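Local coordinates for 4-aminobutyrate transaminase (Acinetobacter baumannii, PDB 6WOP), which probably catalyses pyridoxal-phosphate-dependent transfer of the amino group of 4-aminobutyrate to 2-oxoglutarate, as a class-III aminotransferase, at residues E114-A119 / L264-K269; V201-L206 / L236-E241. All blocks are in the same frame, centred on the assembly; numbering follows the deposited sequence.

Contact 1: residues E114-A119 / L264-K269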
loop_
_atom_site.group_PDB
_atom_site.type_symbol
_atom_site.label_atom_id
_atom_site.label_comp_id
_atom_site.label_asym_id
_atom_site.label_seq_id
_atom_site.Cartn_x
_atom_site.Cartn_y
_atom_site.Cartn_z
ATOM N N GLU A 114 11.139 -17.102 -3.553
ATOM C CA GLU A 114 10.517 -17.088 -4.883
ATOM C C GLU A 114 9.397 -18.087 -4.974
ATOM O O GLU A 114 8.375 -17.826 -5.604
ATOM C CB GLU A 114 11.549 -17.410 -5.988
ATOM C CG GLU A 114 12.103 -16.292 -6.671
ATOM C CD GLU A 114 13.180 -16.701 -7.651
ATOM O OE1 GLU A 114 13.727 -17.771 -7.522
ATOM O OE2 GLU A 114 13.473 -15.931 -8.552
ATOM N N ALA A 115 9.595 -19.291 -4.442
ATOM C CA ALA A 115 8.489 -20.264 -4.487
ATOM C C ALA A 115 7.253 -19.723 -3.759
ATOM O O ALA A 115 6.125 -19.766 -4.294
ATOM C CB ALA A 115 8.926 -21.582 -3.856
ATOM N N VAL A 116 7.455 -19.183 -2.554
ATOM C CA VAL A 116 6.322 -18.588 -1.807
ATOM C C VAL A 116 5.725 -17.424 -2.596
ATOM O O VAL A 116 4.496 -17.295 -2.729
ATOM C CB VAL A 116 6.768 -18.135 -0.398
ATOM C CG1 VAL A 116 5.517 -17.490 0.348
ATOM C CG2 VAL A 116 7.205 -19.335 0.453
ATOM N N GLU A 117 6.590 -16.556 -3.124
ATOM C CA GLU A 117 6.099 -15.353 -3.808
ATOM C C GLU A 117 5.336 -15.729 -5.078
ATOM O O GLU A 117 4.288 -15.128 -5.386
ATOM C CB GLU A 117 7.268 -14.429 -4.108
ATOM C CG GLU A 117 6.848 -12.990 -4.333
ATOM C CD GLU A 117 7.802 -11.938 -3.717
ATOM O OE1 GLU A 117 8.864 -12.283 -3.143
ATOM O OE2 GLU A 117 7.521 -10.712 -3.851
ATOM N N ASN A 118 5.822 -16.756 -5.810
ATOM C CA ASN A 118 5.070 -17.216 -6.974
ATOM C C ASN A 118 3.803 -17.953 -6.592
ATOM O O ASN A 118 2.816 -17.863 -7.315
ATOM C CB ASN A 118 5.966 -18.071 -7.873
ATOM C CG ASN A 118 6.844 -17.205 -8.740
ATOM O OD1 ASN A 118 6.361 -16.669 -9.698
ATOM N ND2 ASN A 118 8.142 -17.048 -8.392
ATOM N N ALA A 119 3.761 -18.630 -5.463
ATOM C CA ALA A 119 2.464 -19.211 -5.083
ATOM C C ALA A 119 1.440 -18.114 -4.809
ATOM O O ALA A 119 0.243 -18.249 -5.142
ATOM C CB ALA A 119 2.662 -20.108 -3.861
ATOM N N LEU A 264 -2.020 -25.397 -3.344
ATOM C CA LEU A 264 -0.653 -25.094 -3.764
ATOM C C LEU A 264 0.330 -25.523 -2.679
ATOM O O LEU A 264 0.055 -25.365 -1.476
ATOM C CB LEU A 264 -0.466 -23.583 -4.027
ATOM C CG LEU A 264 -1.365 -23.015 -5.107
ATOM C CD1 LEU A 264 -1.497 -21.483 -5.068
ATOM C CD2 LEU A 264 -0.717 -23.397 -6.496
ATOM N N ILE A 265 1.499 -26.042 -3.083
ATOM C CA ILE A 265 2.539 -26.408 -2.122
ATOM C C ILE A 265 3.854 -25.800 -2.574
ATOM O O ILE A 265 4.223 -25.931 -3.749
ATOM C CB ILE A 265 2.669 -27.933 -1.976
ATOM C CG1 ILE A 265 1.363 -28.532 -1.475
ATOM C CG2 ILE A 265 3.806 -28.266 -1.030
ATOM C CD1 ILE A 265 1.340 -30.073 -1.483
ATOM N N THR A 266 4.603 -25.187 -1.643
ATOM C CA THR A 266 5.893 -24.656 -2.047
ATOM C C THR A 266 7.005 -25.578 -1.559
ATOM O O THR A 266 6.866 -26.239 -0.522
ATOM C CB THR A 266 6.116 -23.246 -1.481
ATOM O OG1 THR A 266 5.995 -23.259 -0.055
ATOM C CG2 THR A 266 5.080 -22.276 -2.047
ATOM N N MET A 267 8.131 -25.566 -2.277
ATOM C CA MET A 267 9.269 -26.452 -1.996
ATOM C C MET A 267 10.554 -25.695 -2.216
ATOM O O MET A 267 10.654 -24.883 -3.137
ATOM C CB MET A 267 9.310 -27.665 -2.967
ATOM C CG MET A 267 8.018 -28.445 -3.024
ATOM S SD MET A 267 7.985 -29.503 -4.482
ATOM C CE MET A 267 7.544 -28.349 -5.814
ATOM N N ALA A 268 11.575 -26.039 -1.433
ATOM C CA ALA A 268 12.933 -25.589 -1.738
ATOM C C ALA A 268 13.898 -26.379 -0.863
ATOM O O ALA A 268 13.613 -27.545 -0.559
ATOM C CB ALA A 268 13.091 -24.085 -1.501
ATOM N N LYS A 269 14.996 -25.741 -0.426
ATOM C CA LYS A 269 15.951 -26.315 0.515
ATOM C C LYS A 269 16.316 -27.745 0.111
ATOM O O LYS A 269 17.069 -27.935 -0.844
ATOM C CB LYS A 269 15.398 -26.222 1.945
ATOM C CG LYS A 269 15.443 -24.734 2.495
ATOM C CD LYS A 269 15.021 -24.697 3.940
ATOM C CE LYS A 269 15.053 -23.267 4.515
ATOM N NZ LYS A 269 16.200 -23.096 5.353
#
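Thr266 lays its methyl group against the flank of helix 112-127, where CG2 fits between successive turns: it lies 3.5 Å from the carbonyl oxygen O of Ala115 and 3.7 Å from CB of Ala119. A chi1 of 57° puts CG2 against the helix and leaves OG1 to hydrogen-bond to OD1 of Asp240 on strand 236-240, with CG2 of Val116 passing 4.1 Å from OG1 of Thr266. The two alanines keep this side of the helix low enough for close approach. CB of Ala115 meets CB of Thr266 at 4.0 Å and also faces the backbone oxygen O of Met267, while one turn on, CD1 of Leu264 touches the carbonyl oxygen O of Ala119 at 3.7 Å. No hydrogen bond crosses the interface, which is van der Waals packing of methyl groups on a helix flank, in part against its carbonyl oxygens; the strand runs nearly antiparallel to the helix, at 162°, and the axes of segments 114-119 and 264-267 approach to 7.7 Å. Helix 112-127 also lies over Val238 of strand 236-240 and Ser278 of strand 278-283, which border strand 264-267, while Val116 reaches on to Thr146 and Met149 of helix 144-149.

Contact 2: residues V201-L206 / L236-E241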
loop_
_atom_site.group_PDB
_atom_site.type_symbol
_atom_site.label_atom_id
_atom_site.label_comp_id
_atom_site.label_asym_id
_atom_site.label_seq_id
_atom_site.Cartn_x
_atom_site.Cartn_y
_atom_site.Cartn_z
ATOM N N VAL A 201 -9.680 -12.069 -0.161
ATOM C CA VAL A 201 -8.515 -12.859 0.279
ATOM C C VAL A 201 -8.215 -13.883 -0.812
ATOM O O VAL A 201 -9.051 -14.741 -1.101
ATOM C CB VAL A 201 -8.755 -13.560 1.641
ATOM C CG1 VAL A 201 -7.560 -14.440 2.070
ATOM C CG2 VAL A 201 -9.058 -12.540 2.758
ATOM N N ALA A 202 -6.993 -13.822 -1.385
ATOM C CA ALA A 202 -6.554 -14.792 -2.391
ATOM C C ALA A 202 -6.143 -16.113 -1.761
ATOM O O ALA A 202 -6.461 -17.185 -2.298
ATOM C CB ALA A 202 -5.364 -14.251 -3.217
ATOM N N ALA A 203 -5.407 -16.076 -0.654
ATOM C CA ALA A 203 -4.892 -17.314 -0.109
ATOM C C ALA A 203 -4.681 -17.169 1.376
ATOM O O ALA A 203 -4.370 -16.072 1.877
ATOM C CB ALA A 203 -3.542 -17.727 -0.746
ATOM N N ILE A 204 -4.789 -18.313 2.064
ATOM C CA ILE A 204 -4.265 -18.481 3.423
ATOM C C ILE A 204 -3.051 -19.374 3.346
ATOM O O ILE A 204 -3.123 -20.494 2.790
ATOM C CB ILE A 204 -5.314 -19.098 4.361
ATOM C CG1 ILE A 204 -6.508 -18.165 4.404
ATOM C CG2 ILE A 204 -4.693 -19.319 5.794
ATOM C CD1 ILE A 204 -7.683 -18.519 5.472
ATOM N N VAL A 205 -1.947 -18.910 3.922
ATOM C CA VAL A 205 -0.653 -19.568 3.728
ATOM C C VAL A 205 -0.093 -19.967 5.079
ATOM O O VAL A 205 0.042 -19.112 5.972
ATOM C CB VAL A 205 0.344 -18.640 3.015
ATOM C CG1 VAL A 205 1.700 -19.448 2.788
ATOM C CG2 VAL A 205 -0.316 -18.113 1.735
ATOM N N LEU A 206 0.300 -21.239 5.212
ATOM C CA LEU A 206 0.847 -21.673 6.487
ATOM C C LEU A 206 1.856 -22.796 6.287
ATOM O O LEU A 206 1.722 -23.624 5.382
ATOM C CB LEU A 206 -0.234 -22.144 7.450
ATOM C CG LEU A 206 -0.698 -23.571 7.277
ATOM C CD1 LEU A 206 -1.529 -23.937 8.487
ATOM C CD2 LEU A 206 -1.497 -23.679 6.044
ATOM N N LEU A 236 -7.774 -19.790 -1.685
ATOM C CA LEU A 236 -6.840 -20.920 -1.795
ATOM C C LEU A 236 -6.071 -21.231 -0.513
ATOM O O LEU A 236 -5.647 -20.341 0.222
ATOM C CB LEU A 236 -5.798 -20.674 -2.894
ATOM C CG LEU A 236 -6.504 -20.556 -4.254
ATOM C CD1 LEU A 236 -5.494 -20.042 -5.282
ATOM C CD2 LEU A 236 -7.177 -21.892 -4.777
ATOM N N LEU A 237 -5.769 -22.527 -0.303
ATOM C CA LEU A 237 -4.976 -22.921 0.851
ATOM C C LEU A 237 -3.581 -23.265 0.347
ATOM O O LEU A 237 -3.455 -24.102 -0.540
ATOM C CB LEU A 237 -5.607 -24.116 1.550
ATOM C CG LEU A 237 -4.856 -24.668 2.790
ATOM C CD1 LEU A 237 -4.730 -23.617 3.855
ATOM C CD2 LEU A 237 -5.650 -25.897 3.385
ATOM N N VAL A 238 -2.550 -22.612 0.884
ATOM C CA VAL A 238 -1.168 -22.839 0.445
ATOM C C VAL A 238 -0.382 -23.457 1.590
ATOM O O VAL A 238 -0.311 -22.871 2.670
ATOM C CB VAL A 238 -0.503 -21.531 0.024
ATOM C CG1 VAL A 238 0.960 -21.813 -0.483
ATOM C CG2 VAL A 238 -1.365 -20.865 -1.086
ATOM N N ALA A 239 0.244 -24.601 1.363
ATOM C CA ALA A 239 1.130 -25.226 2.347
ATOM C C ALA A 239 2.556 -24.837 2.017
ATOM O O ALA A 239 3.029 -25.161 0.936
ATOM C CB ALA A 239 1.003 -26.757 2.287
ATOM N N ASP A 240 3.244 -24.143 2.921
ATOM C CA ASP A 240 4.652 -23.777 2.676
ATOM C C ASP A 240 5.522 -24.884 3.264
ATOM O O ASP A 240 5.699 -24.977 4.481
ATOM C CB ASP A 240 4.970 -22.419 3.295
ATOM C CG ASP A 240 6.440 -21.995 3.089
ATOM O OD1 ASP A 240 7.221 -22.700 2.390
ATOM O OD2 ASP A 240 6.810 -20.965 3.633
ATOM N N GLU A 241 6.044 -25.758 2.391
ATOM C CA GLU A 241 6.919 -26.848 2.778
ATOM C C GLU A 241 8.377 -26.592 2.398
ATOM O O GLU A 241 9.147 -27.535 2.171
ATOM C CB GLU A 241 6.424 -28.136 2.139
ATOM C CG GLU A 241 5.047 -28.510 2.653
ATOM C CD GLU A 241 4.974 -29.891 3.170
ATOM O OE1 GLU A 241 5.969 -30.418 3.735
ATOM O OE2 GLU A 241 3.859 -30.466 3.027
#
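Five backbone hydrogen bonds join strands 201-206 and 236-240, with donors supplied by each strand in turn. Leu236 N binds Ala202 O and Ile204 N answers to Leu236 O at 2.9 Å; Val238 N then reaches Ile204 O, Leu206 N reaches Val238 O at 3.1 Å, and Asp240 N closes the series on Leu206 O. The bond from Val238 N to Ile204 O is nearly straight, with 172° at the hydrogen. Weaker CA-H...O contacts supplement them, as from Ala203 CA to Leu236 O at 3.1 Å. At the far end the carboxylate of Asp240, besides its bond to Thr266, takes Val242 N on OD1 and His140 ND1 on OD2. These are adjacent parallel strands in the central mixed sheet of the large domain of a fold-type I PLP enzyme, and helix 220-233 connects them as a beta-alpha-beta crossover. Ala203, Val205, Leu236 and Val238 share the sheet face that meets helix 112-127. There Val205 and Val238 stand next to each other, with CG2 of Val205 3.8 Å from CB of Val238, and CG2 of Val238 also packs on CB of Ala203 at 3.8 Å. The other face carries Ile204, Leu206 and Leu237. In Leu206 a chi1 of 83° swings the branch back over the neighbouring strand, where CD2 meets CD1 of Leu237 at 3.9 Å, the two side chains meeting at a slant. Farther out, Leu226 of helix 220-233 packs against Ile204 and Leu237, and Phe135 of strand 131-135 against Ile204 and Leu206.

Overall arrangement
From the N terminus, the chain first enters contact 1 through helix 112-127, then passes along strand 201-206, helix 220-233 and strand 236-240 before strand 264-267 returns to that helix. Contact 2, closing a short loop of about thirty residues, therefore falls wholly within the 144-residue span that contact 1 brings together. Strands 236-240 and 264-267 follow each other in the chain and are neighbours in the sheet, so the two contacts, with centres about 10 Å apart, join directly: backbone pairing links Ala239 to Leu264 and Thr266. Contact 2 pairs two neighbouring interior strands, whereas contact 1 lays a helix along one face of the sheet.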